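Local coordinates for AT-rich interactive domain-containing protein 4 (Arabidopsis thaliana, PDB 6LQF) that binds DNA through its ARID domain and trimethylated histone H3 tails with the help of its PHD finger, probably to regulate transcription in the nucleus, at residues 45-48 against 53-56; 67-72 against 109-114; 72-77 against 121-126. All coordinates share one frame; numbering follows the deposited sequence.

Contact 1. Residues 45-48 against 53-56; sequences LVPP and EFPD
P47 and F54 meet across the two limbs of one long loop, which runs from helix 26-39 to strand 58-59 in the ARID domain. The apolar contacts come first. The ring of P47 points at 53-56 and stands roughly perpendicular to the F54 side chain. Its CD lies at the edge of the F54 ring, 4.1 Å from F54 CD1. Its CG rests 3.8 Å from D56 CB. V46 adds a looser touch, with V46 CG2 4.4 Å from F54 CE1. The F54 ring owes its position to chi1 of 175°, which sets CG anti to the backbone N and carries the ring alongside 45-48. One face of this ring is partly covered by P55 CB, next along its own chain, after a cis peptide bond.

Carbonyl oxygens make the second group. L45 O lies in the plane of the F54 ring, at its edge, 3.4 Å from F54 CE1. There it faces the slightly positive rim of the aromatic ring. P47 CG packs on E53 O at 3.5 Å. P48 O sits 3.4 Å from E53 CG, against the aliphatic part of that glutamate, whose carboxylate leads away.

One water supplies the polar link. It donates to L45 O at 2.8 Å and accepts from D56 N at 2.9 Å.

Beyond the pair, F54 packs on V33, M34 and L37 of helix 26-39 and on Y118 of helix 107-118. It thus ties the loop to the helical core, while the P48 and E53 end stays at the surface. P55 O accepts a hydrogen bond from R63.

Apolar packing and one bridging water therefore hold the two limbs together, with no direct hydrogen bond between them.

Contact 2. Residues 67-72 against 109-114; sequences FNLYRE and NTLKRH. With nucleotides of chain D.
L69 and L111 meet where helix 66-74 passes helix 107-118. Their methyls touch, L69 CD1 to L111 CD2 at 4.2 Å. The second methyl of L69, CD2, comes within 4.5 Å of H114 CB, one turn on from L111.

The outer side of 109-114 grips DNA. N109 holds CG anti to the backbone N, which sends its amide out to the phosphate. N109 ND2 donates to OP2 of DA6 of chain D at 2.9 Å, with an angle of 157° at the hydrogen. N109 OD1 lies 3.4 Å from the methyl C7 of DT7 of chain D. K112 bends at chi3 (80°) and brings NZ to OP1 of the same DA6 phosphate, at 3.2 Å. N83 also bonds this ammonium. With alanine at position N109, OP2 of DA6 of chain D would probably lose its amide donor, and a gap would open beside the thymine methyl.

On 67-72, R71 NE stands over one face of the F67 ring near its rim, and F67 CE2 lies over the centre of the guanidinium. R71 NH2 bonds N68 OD1 at 2.7 Å, nearly straight at 173°, and this oxygen lies in the guanidinium plane.

W87 of helix 87-91 packs on both leucines. Y115 of helix 107-118 and L119 also cover L69, and L59 of strand 58-59 lies against L111.

Contact 3. Residues 72-77 against 121-126; sequences EVVSRG and EYEYAH. With ZN (zinc ion), chain E.
This is a small buried contact between the C-terminal end of helix 66-74 and the short helix 120-124 in the ARID domain. V74 CG1 rests 4.1 Å from E123 CG, and the two side chains run alongside one another, pointing opposite ways. E123 has CG anti to its backbone N (chi1 179°) and runs out extended, so its methylene part meets the valine. V73 CG1 lies 4.3 Å from E123 OE1, which is bonded to Y115 OH. V129 packs on both V74 and E123.

Each helix end is fixed by its own bonds. G77, with positive phi, closes helix 66-74 in a Schellman motif. R76 NH1 forms a salt bridge with E72 OE1 at 2.8 Å and also bonds E72 O. On the other side, H126 ND1 donates to Y122 O at 2.8 Å, close to the plane of the imidazole. The H126 and Y122 rings lie face against face, offset. H126 NE2 then binds zinc at 2.0 Å, with H14, C16 and D32 completing the site.

The chemistry is therefore divided: valine carbons pack on E123, whose carboxylate turns to Y115, while H126 serves the zinc site and E72 and R76 the bound histone peptide.

How the contacts relate
Contacts 2 and 3 are buried and adjoin, with centres about 10 Å apart. They share E72 and helix 66-74, and Y70 of contact 2 packs on Y122, E123 and H126 of contact 3. Contact 1 is only partly buried and lies far from the centre of the chain. Its centre is about 16 Å from that of contact 2 and about 21 Å from that of contact 3. Both core contacts join helices mainly through aliphatic carbon. Contact 1 instead joins loop limbs with proline, an aromatic edge and water. The polar roles also differ: contact 2 carries DNA-binding groups, contact 3 a zinc ligand and peptide partners.

Contact 1. Residues 45-48 against 53-56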
loop_
_atom_site.group_PDB
_atom_site.type_symbol
_atom_site.label_atom_id
_atom_site.label_comp_id
_atom_site.label_asym_id
_atom_site.label_seq_id
_atom_site.Cartn_x
_atom_site.Cartn_y
_atom_site.Cartn_z
ATOM N N LEU A 45 -16.807 14.467 0.804
ATOM C CA LEU A 45 -15.798 13.618 1.457
ATOM C C LEU A 45 -15.031 14.304 2.582
ATOM O O LEU A 45 -14.306 13.621 3.302
ATOM C CB LEU A 45 -14.785 13.115 0.432
ATOM C CG LEU A 45 -15.425 12.308 -0.681
ATOM C CD1 LEU A 45 -14.333 11.777 -1.594
ATOM C CD2 LEU A 45 -16.228 11.167 -0.098
ATOM N N VAL A 46 -15.178 15.624 2.743
ATOM C CA VAL A 46 -14.463 16.356 3.775
ATOM C C VAL A 46 -15.492 16.994 4.713
ATOM O O VAL A 46 -16.031 18.049 4.406
ATOM C CB VAL A 46 -13.539 17.443 3.182
ATOM C CG1 VAL A 46 -12.758 18.126 4.288
ATOM C CG2 VAL A 46 -12.564 16.816 2.177
ATOM N N PRO A 47 -15.775 16.334 5.842
ATOM C CA PRO A 47 -16.794 16.792 6.781
ATOM C C PRO A 47 -16.366 18.074 7.507
ATOM O O PRO A 47 -15.180 18.412 7.600
ATOM C CB PRO A 47 -16.897 15.620 7.779
ATOM C CG PRO A 47 -16.088 14.485 7.212
ATOM C CD PRO A 47 -15.051 15.140 6.334
ATOM N N PRO A 48 -17.344 18.835 8.043
ATOM C CA PRO A 48 -16.936 19.936 8.914
ATOM C C PRO A 48 -16.207 19.432 10.154
ATOM O O PRO A 48 -16.374 18.276 10.565
ATOM C CB PRO A 48 -18.264 20.600 9.278
ATOM C CG PRO A 48 -19.310 19.588 9.026
ATOM C CD PRO A 48 -18.789 18.612 7.998
ATOM N N GLU A 53 -12.128 15.117 12.207
ATOM C CA GLU A 53 -13.312 14.418 11.701
ATOM C C GLU A 53 -13.148 13.702 10.333
ATOM O O GLU A 53 -14.138 13.197 9.773
ATOM C CB GLU A 53 -14.470 15.400 11.551
ATOM C CG GLU A 53 -14.733 16.258 12.802
ATOM C CD GLU A 53 -15.461 15.504 13.919
ATOM O OE1 GLU A 53 -15.521 16.038 15.050
ATOM O OE2 GLU A 53 -15.972 14.390 13.674
ATOM N N PHE A 54 -11.939 13.716 9.779
ATOM C CA PHE A 54 -11.689 13.163 8.428
ATOM C C PHE A 54 -10.949 11.846 8.515
ATOM O O PHE A 54 -9.929 11.782 9.237
ATOM C CB PHE A 54 -10.869 14.154 7.619
ATOM C CG PHE A 54 -10.473 13.636 6.278
ATOM C CD1 PHE A 54 -11.364 13.638 5.237
ATOM C CD2 PHE A 54 -9.215 13.139 6.080
ATOM C CE1 PHE A 54 -11.024 13.136 3.998
ATOM C CE2 PHE A 54 -8.830 12.618 4.855
ATOM C CZ PHE A 54 -9.785 12.622 3.781
ATOM N N PRO A 55 -11.363 10.814 7.775
ATOM C CA PRO A 55 -12.595 10.744 6.957
ATOM C C PRO A 55 -13.781 10.305 7.788
ATOM O O PRO A 55 -13.611 9.819 8.879
ATOM C CB PRO A 55 -12.261 9.669 5.928
ATOM C CG PRO A 55 -11.429 8.686 6.729
ATOM C CD PRO A 55 -10.553 9.587 7.628
ATOM N N ASP A 56 -14.993 10.496 7.270
ATOM C CA ASP A 56 -16.197 9.990 7.915
ATOM C C ASP A 56 -16.529 8.613 7.415
ATOM O O ASP A 56 -17.509 8.404 6.689
ATOM C CB ASP A 56 -17.354 10.939 7.612
ATOM C CG ASP A 56 -18.604 10.620 8.394
ATOM O OD1 ASP A 56 -18.554 9.810 9.344
ATOM O OD2 ASP A 56 -19.649 11.217 8.059
HETATM O O HOH W 1 -15.352 11.405 4.589
#

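Contact 2. Residues 67-72 against 109-114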
loop_
_atom_site.group_PDB
_atom_site.type_symbol
_atom_site.label_atom_id
_atom_site.label_comp_id
_atom_site.label_asym_id
_atom_site.label_seq_id
_atom_site.Cartn_x
_atom_site.Cartn_y
_atom_site.Cartn_z
ATOM N N PHE A 67 -3.884 6.785 5.804
ATOM C CA PHE A 67 -2.432 6.895 5.642
ATOM C C PHE A 67 -1.760 5.555 5.406
ATOM O O PHE A 67 -0.947 5.396 4.460
ATOM C CB PHE A 67 -1.880 7.549 6.909
ATOM C CG PHE A 67 -0.413 7.846 6.873
ATOM C CD1 PHE A 67 0.171 8.545 5.823
ATOM C CD2 PHE A 67 0.381 7.449 7.929
ATOM C CE1 PHE A 67 1.543 8.855 5.848
ATOM C CE2 PHE A 67 1.753 7.765 7.929
ATOM C CZ PHE A 67 2.290 8.491 6.912
ATOM N N ASN A 68 -2.113 4.564 6.227
ATOM C CA ASN A 68 -1.454 3.272 6.035
ATOM C C ASN A 68 -2.033 2.551 4.836
ATOM O O ASN A 68 -1.283 1.843 4.155
ATOM C CB ASN A 68 -1.546 2.436 7.291
ATOM C CG ASN A 68 -0.567 2.947 8.345
ATOM O OD1 ASN A 68 0.650 2.998 8.055
ATOM N ND2 ASN A 68 -1.054 3.391 9.489
ATOM N N LEU A 69 -3.330 2.761 4.513
ATOM C CA LEU A 69 -3.901 2.160 3.306
ATOM C C LEU A 69 -3.108 2.672 2.089
ATOM O O LEU A 69 -2.684 1.885 1.190
ATOM C CB LEU A 69 -5.403 2.556 3.204
ATOM C CG LEU A 69 -6.098 2.264 1.862
ATOM C CD1 LEU A 69 -5.990 0.767 1.604
ATOM C CD2 LEU A 69 -7.601 2.674 1.930
ATOM N N TYR A 70 -2.888 3.982 2.038
ATOM C CA TYR A 70 -2.163 4.595 0.915
ATOM C C TYR A 70 -0.735 4.087 0.837
ATOM O O TYR A 70 -0.309 3.660 -0.228
ATOM C CB TYR A 70 -2.154 6.107 1.063
ATOM C CG TYR A 70 -1.523 6.807 -0.126
ATOM C CD1 TYR A 70 -2.219 6.904 -1.349
ATOM C CD2 TYR A 70 -0.281 7.439 -0.004
ATOM C CE1 TYR A 70 -1.670 7.582 -2.404
ATOM C CE2 TYR A 70 0.290 8.132 -1.086
ATOM C CZ TYR A 70 -0.440 8.228 -2.259
ATOM O OH TYR A 70 0.109 8.922 -3.332
ATOM N N ARG A 71 -0.016 4.086 1.974
ATOM C CA ARG A 71 1.412 3.672 1.954
ATOM C C ARG A 71 1.556 2.230 1.478
ATOM O O ARG A 71 2.465 1.927 0.670
ATOM C CB ARG A 71 2.046 3.846 3.322
ATOM C CG ARG A 71 2.175 5.335 3.652
ATOM C CD ARG A 71 3.083 5.643 4.785
ATOM N NE ARG A 71 2.657 5.007 6.002
ATOM C CZ ARG A 71 3.359 5.067 7.134
ATOM N NH1 ARG A 71 4.523 5.721 7.158
ATOM N NH2 ARG A 71 2.911 4.474 8.236
ATOM N N GLU A 72 0.659 1.354 1.931
ATOM C CA GLU A 72 0.815 -0.045 1.566
ATOM C C GLU A 72 0.521 -0.274 0.083
ATOM O O GLU A 72 1.147 -1.132 -0.587
ATOM C CB GLU A 72 -0.090 -0.935 2.402
ATOM C CG GLU A 72 0.331 -0.990 3.879
ATOM C CD GLU A 72 1.828 -1.312 4.101
ATOM O OE1 GLU A 72 2.377 -2.180 3.383
ATOM O OE2 GLU A 72 2.488 -0.723 5.017
ATOM N N ASN A 109 -12.439 -6.204 -0.713
ATOM C CA ASN A 109 -13.335 -5.425 -1.569
ATOM C C ASN A 109 -13.640 -4.031 -0.958
ATOM O O ASN A 109 -13.673 -3.011 -1.669
ATOM C CB ASN A 109 -14.639 -6.213 -1.770
ATOM C CG ASN A 109 -15.576 -5.539 -2.757
ATOM O OD1 ASN A 109 -16.449 -4.785 -2.335
ATOM N ND2 ASN A 109 -15.423 -5.826 -4.049
ATOM N N THR A 110 -13.895 -4.017 0.348
ATOM C CA THR A 110 -14.154 -2.761 1.039
ATOM C C THR A 110 -12.979 -1.789 0.908
ATOM O O THR A 110 -13.163 -0.589 0.606
ATOM C CB THR A 110 -14.477 -3.042 2.498
ATOM O OG1 THR A 110 -15.689 -3.813 2.557
ATOM C CG2 THR A 110 -14.719 -1.737 3.222
ATOM N N LEU A 111 -11.750 -2.300 1.100
ATOM C CA LEU A 111 -10.589 -1.421 1.006
ATOM C C LEU A 111 -10.394 -0.881 -0.413
ATOM O O LEU A 111 -10.007 0.271 -0.591
ATOM C CB LEU A 111 -9.317 -2.153 1.456
ATOM C CG LEU A 111 -9.231 -2.393 2.942
ATOM C CD1 LEU A 111 -7.987 -3.184 3.238
ATOM C CD2 LEU A 111 -9.163 -1.069 3.712
ATOM N N LYS A 112 -10.646 -1.719 -1.426
ATOM C CA LYS A 112 -10.541 -1.243 -2.793
ATOM C C LYS A 112 -11.564 -0.136 -3.069
ATOM O O LYS A 112 -11.208 0.858 -3.702
ATOM C CB LYS A 112 -10.723 -2.420 -3.778
ATOM C CG LYS A 112 -9.496 -3.333 -3.732
ATOM C CD LYS A 112 -9.778 -4.674 -4.434
ATOM C CE LYS A 112 -9.654 -4.472 -5.875
ATOM N NZ LYS A 112 -9.941 -5.782 -6.628
ATOM N N ARG A 113 -12.798 -0.262 -2.536
ATOM C CA ARG A 113 -13.818 0.770 -2.722
ATOM C C ARG A 113 -13.403 2.060 -2.002
ATOM O O ARG A 113 -13.536 3.162 -2.535
ATOM C CB ARG A 113 -15.158 0.252 -2.222
ATOM C CG ARG A 113 -15.819 -0.795 -3.096
ATOM C CD ARG A 113 -17.306 -1.026 -2.753
ATOM N NE ARG A 113 -17.519 -1.383 -1.350
ATOM C CZ ARG A 113 -17.783 -0.502 -0.388
ATOM N NH1 ARG A 113 -17.844 0.788 -0.673
ATOM N NH2 ARG A 113 -17.967 -0.901 0.858
ATOM N N HIS A 114 -12.851 1.936 -0.793
ATOM C CA HIS A 114 -12.441 3.149 -0.082
ATOM C C HIS A 114 -11.254 3.796 -0.791
ATOM O O HIS A 114 -11.140 5.032 -0.789
ATOM C CB HIS A 114 -12.017 2.846 1.350
ATOM C CG HIS A 114 -13.146 2.510 2.290
ATOM N ND1 HIS A 114 -14.298 3.255 2.368
ATOM C CD2 HIS A 114 -13.241 1.557 3.256
ATOM C CE1 HIS A 114 -15.073 2.763 3.320
ATOM N NE2 HIS A 114 -14.457 1.734 3.877
ATOM P P DA D 6 -12.770 -7.975 -5.650
ATOM O OP1 DA D 6 -12.651 -7.417 -6.940
ATOM O OP2 DA D 6 -12.877 -7.101 -4.537
ATOM O "O5'" DA D 6 -13.999 -8.959 -5.572
ATOM C "C5'" DA D 6 -14.227 -9.958 -6.552
ATOM C "C4'" DA D 6 -15.679 -10.378 -6.567
ATOM O "O4'" DA D 6 -15.993 -11.196 -5.427
ATOM C "C3'" DA D 6 -16.690 -9.238 -6.557
ATOM O "O3'" DA D 6 -17.761 -9.651 -7.404
ATOM C "C2'" DA D 6 -17.065 -9.147 -5.093
ATOM C "C1'" DA D 6 -16.974 -10.575 -4.611
ATOM N N9 DA D 6 -16.561 -10.748 -3.221
ATOM C C8 DA D 6 -15.498 -10.135 -2.614
ATOM N N7 DA D 6 -15.280 -10.541 -1.393
ATOM C C5 DA D 6 -16.297 -11.450 -1.158
ATOM C C6 DA D 6 -16.632 -12.222 -0.041
ATOM N N6 DA D 6 -15.963 -12.196 1.104
ATOM N N1 DA D 6 -17.691 -13.047 -0.145
ATOM C C2 DA D 6 -18.358 -13.081 -1.296
ATOM N N3 DA D 6 -18.145 -12.406 -2.410
ATOM C C4 DA D 6 -17.089 -11.593 -2.278
ATOM P P DT D 7 -19.044 -8.743 -7.658
ATOM O OP1 DT D 7 -19.541 -9.072 -8.962
ATOM O OP2 DT D 7 -18.779 -7.389 -7.327
ATOM O "O5'" DT D 7 -20.063 -9.308 -6.600
ATOM C "C5'" DT D 7 -20.445 -10.660 -6.701
ATOM C "C4'" DT D 7 -21.455 -10.988 -5.636
ATOM O "O4'" DT D 7 -20.784 -11.091 -4.374
ATOM C "C3'" DT D 7 -22.575 -9.961 -5.452
ATOM O "O3'" DT D 7 -23.753 -10.735 -5.607
ATOM C "C2'" DT D 7 -22.380 -9.467 -4.031
ATOM C "C1'" DT D 7 -21.631 -10.602 -3.374
ATOM N N1 DT D 7 -20.781 -10.204 -2.254
ATOM C C2 DT D 7 -20.880 -10.905 -1.088
ATOM O O2 DT D 7 -21.663 -11.809 -0.930
ATOM N N3 DT D 7 -20.015 -10.510 -0.107
ATOM C C4 DT D 7 -19.081 -9.504 -0.181
ATOM O O4 DT D 7 -18.374 -9.266 0.777
ATOM C C5 DT D 7 -19.014 -8.820 -1.446
ATOM C C7 DT D 7 -18.037 -7.705 -1.621
ATOM C C6 DT D 7 -19.851 -9.208 -2.410
#

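Contact 3. Residues 72-77 against 121-126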
loop_
_atom_site.group_PDB
_atom_site.type_symbol
_atom_site.label_atom_id
_atom_site.label_comp_id
_atom_site.label_asym_id
_atom_site.label_seq_id
_atom_site.Cartn_x
_atom_site.Cartn_y
_atom_site.Cartn_z
ATOM N N GLU A 72 0.659 1.354 1.931
ATOM C CA GLU A 72 0.815 -0.045 1.566
ATOM C C GLU A 72 0.521 -0.274 0.083
ATOM O O GLU A 72 1.147 -1.132 -0.587
ATOM C CB GLU A 72 -0.090 -0.935 2.402
ATOM C CG GLU A 72 0.331 -0.990 3.879
ATOM C CD GLU A 72 1.828 -1.312 4.101
ATOM O OE1 GLU A 72 2.377 -2.180 3.383
ATOM O OE2 GLU A 72 2.488 -0.723 5.017
ATOM N N VAL A 73 -0.384 0.482 -0.489
ATOM C CA VAL A 73 -0.735 0.295 -1.898
ATOM C C VAL A 73 0.290 0.937 -2.815
ATOM O O VAL A 73 0.730 0.268 -3.798
ATOM C CB VAL A 73 -2.140 0.869 -2.200
ATOM C CG1 VAL A 73 -2.403 0.915 -3.740
ATOM C CG2 VAL A 73 -3.175 -0.019 -1.522
ATOM N N VAL A 74 0.768 2.144 -2.483
ATOM C CA VAL A 74 1.672 2.770 -3.456
ATOM C C VAL A 74 3.044 2.085 -3.388
ATOM O O VAL A 74 3.755 2.034 -4.399
ATOM C CB VAL A 74 1.807 4.275 -3.310
ATOM C CG1 VAL A 74 0.411 4.893 -3.515
ATOM C CG2 VAL A 74 2.362 4.683 -1.914
ATOM N N SER A 75 3.408 1.519 -2.229
ATOM C CA SER A 75 4.712 0.793 -2.119
ATOM C C SER A 75 4.715 -0.456 -2.986
ATOM O O SER A 75 5.810 -0.968 -3.307
ATOM C CB SER A 75 4.999 0.439 -0.684
ATOM O OG SER A 75 4.144 -0.562 -0.198
ATOM N N ARG A 76 3.529 -0.934 -3.375
ATOM C CA ARG A 76 3.414 -2.126 -4.226
ATOM C C ARG A 76 3.087 -1.814 -5.680
ATOM O O ARG A 76 2.819 -2.730 -6.488
ATOM C CB ARG A 76 2.371 -3.073 -3.662
ATOM C CG ARG A 76 2.870 -3.673 -2.330
ATOM C CD ARG A 76 1.814 -4.502 -1.692
ATOM N NE ARG A 76 2.339 -5.249 -0.546
ATOM C CZ ARG A 76 2.442 -4.753 0.681
ATOM N NH1 ARG A 76 2.083 -3.507 0.934
ATOM N NH2 ARG A 76 2.915 -5.502 1.667
ATOM N N GLY A 77 3.186 -0.548 -6.065
ATOM C CA GLY A 77 2.993 -0.204 -7.453
ATOM C C GLY A 77 1.689 0.484 -7.753
ATOM O O GLY A 77 1.434 0.780 -8.917
ATOM N N GLU A 121 -7.560 9.203 -7.280
ATOM C CA GLU A 121 -7.182 10.434 -7.961
ATOM C C GLU A 121 -5.961 11.074 -7.324
ATOM O O GLU A 121 -5.078 11.580 -7.997
ATOM C CB GLU A 121 -8.357 11.424 -7.945
ATOM C CG GLU A 121 -9.517 10.866 -8.752
ATOM C CD GLU A 121 -10.737 11.777 -8.782
ATOM O OE1 GLU A 121 -10.800 12.774 -8.009
ATOM O OE2 GLU A 121 -11.617 11.481 -9.622
ATOM N N TYR A 122 -5.933 11.019 -5.996
ATOM C CA TYR A 122 -4.742 11.525 -5.277
ATOM C C TYR A 122 -3.477 10.814 -5.705
ATOM O O TYR A 122 -2.451 11.449 -5.953
ATOM C CB TYR A 122 -4.954 11.402 -3.772
ATOM C CG TYR A 122 -3.842 12.024 -2.930
ATOM C CD1 TYR A 122 -2.680 11.281 -2.598
ATOM C CD2 TYR A 122 -3.973 13.324 -2.446
ATOM C CE1 TYR A 122 -1.680 11.832 -1.873
ATOM C CE2 TYR A 122 -2.972 13.905 -1.674
ATOM C CZ TYR A 122 -1.842 13.158 -1.410
ATOM O OH TYR A 122 -0.832 13.719 -0.669
ATOM N N GLU A 123 -3.557 9.489 -5.809
ATOM C CA GLU A 123 -2.373 8.706 -6.240
ATOM C C GLU A 123 -1.879 9.190 -7.612
ATOM O O GLU A 123 -0.678 9.415 -7.793
ATOM C CB GLU A 123 -2.713 7.220 -6.319
ATOM C CG GLU A 123 -1.510 6.362 -6.803
ATOM C CD GLU A 123 -1.963 4.956 -7.303
ATOM O OE1 GLU A 123 -2.631 4.208 -6.550
ATOM O OE2 GLU A 123 -1.658 4.599 -8.454
ATOM N N TYR A 124 -2.817 9.352 -8.555
ATOM C CA TYR A 124 -2.416 9.790 -9.896
ATOM C C TYR A 124 -1.771 11.202 -9.872
ATOM O O TYR A 124 -0.903 11.526 -10.686
ATOM C CB TYR A 124 -3.613 9.810 -10.836
ATOM C CG TYR A 124 -4.306 8.471 -11.112
ATOM C CD1 TYR A 124 -3.672 7.254 -10.908
ATOM C CD2 TYR A 124 -5.643 8.453 -11.517
ATOM C CE1 TYR A 124 -4.341 6.036 -11.187
ATOM C CE2 TYR A 124 -6.308 7.270 -11.778
ATOM C CZ TYR A 124 -5.669 6.067 -11.608
ATOM O OH TYR A 124 -6.413 4.925 -11.884
ATOM N N ALA A 125 -2.227 12.051 -8.950
ATOM C CA ALA A 125 -1.686 13.421 -8.897
ATOM C C ALA A 125 -0.419 13.583 -8.060
ATOM O O ALA A 125 0.060 14.707 -7.871
ATOM C CB ALA A 125 -2.740 14.379 -8.366
ATOM N N HIS A 126 0.126 12.484 -7.544
ATOM C CA HIS A 126 1.363 12.562 -6.756
ATOM C C HIS A 126 2.400 11.595 -7.308
ATOM O O HIS A 126 2.128 10.926 -8.313
ATOM C CB HIS A 126 1.069 12.320 -5.278
ATOM C CG HIS A 126 0.302 13.439 -4.669
ATOM N ND1 HIS A 126 -1.064 13.575 -4.840
ATOM C CD2 HIS A 126 0.713 14.530 -3.975
ATOM C CE1 HIS A 126 -1.463 14.695 -4.254
ATOM N NE2 HIS A 126 -0.406 15.296 -3.739
HETATM ZN ZN ZN E . -0.410 17.076 -2.744
#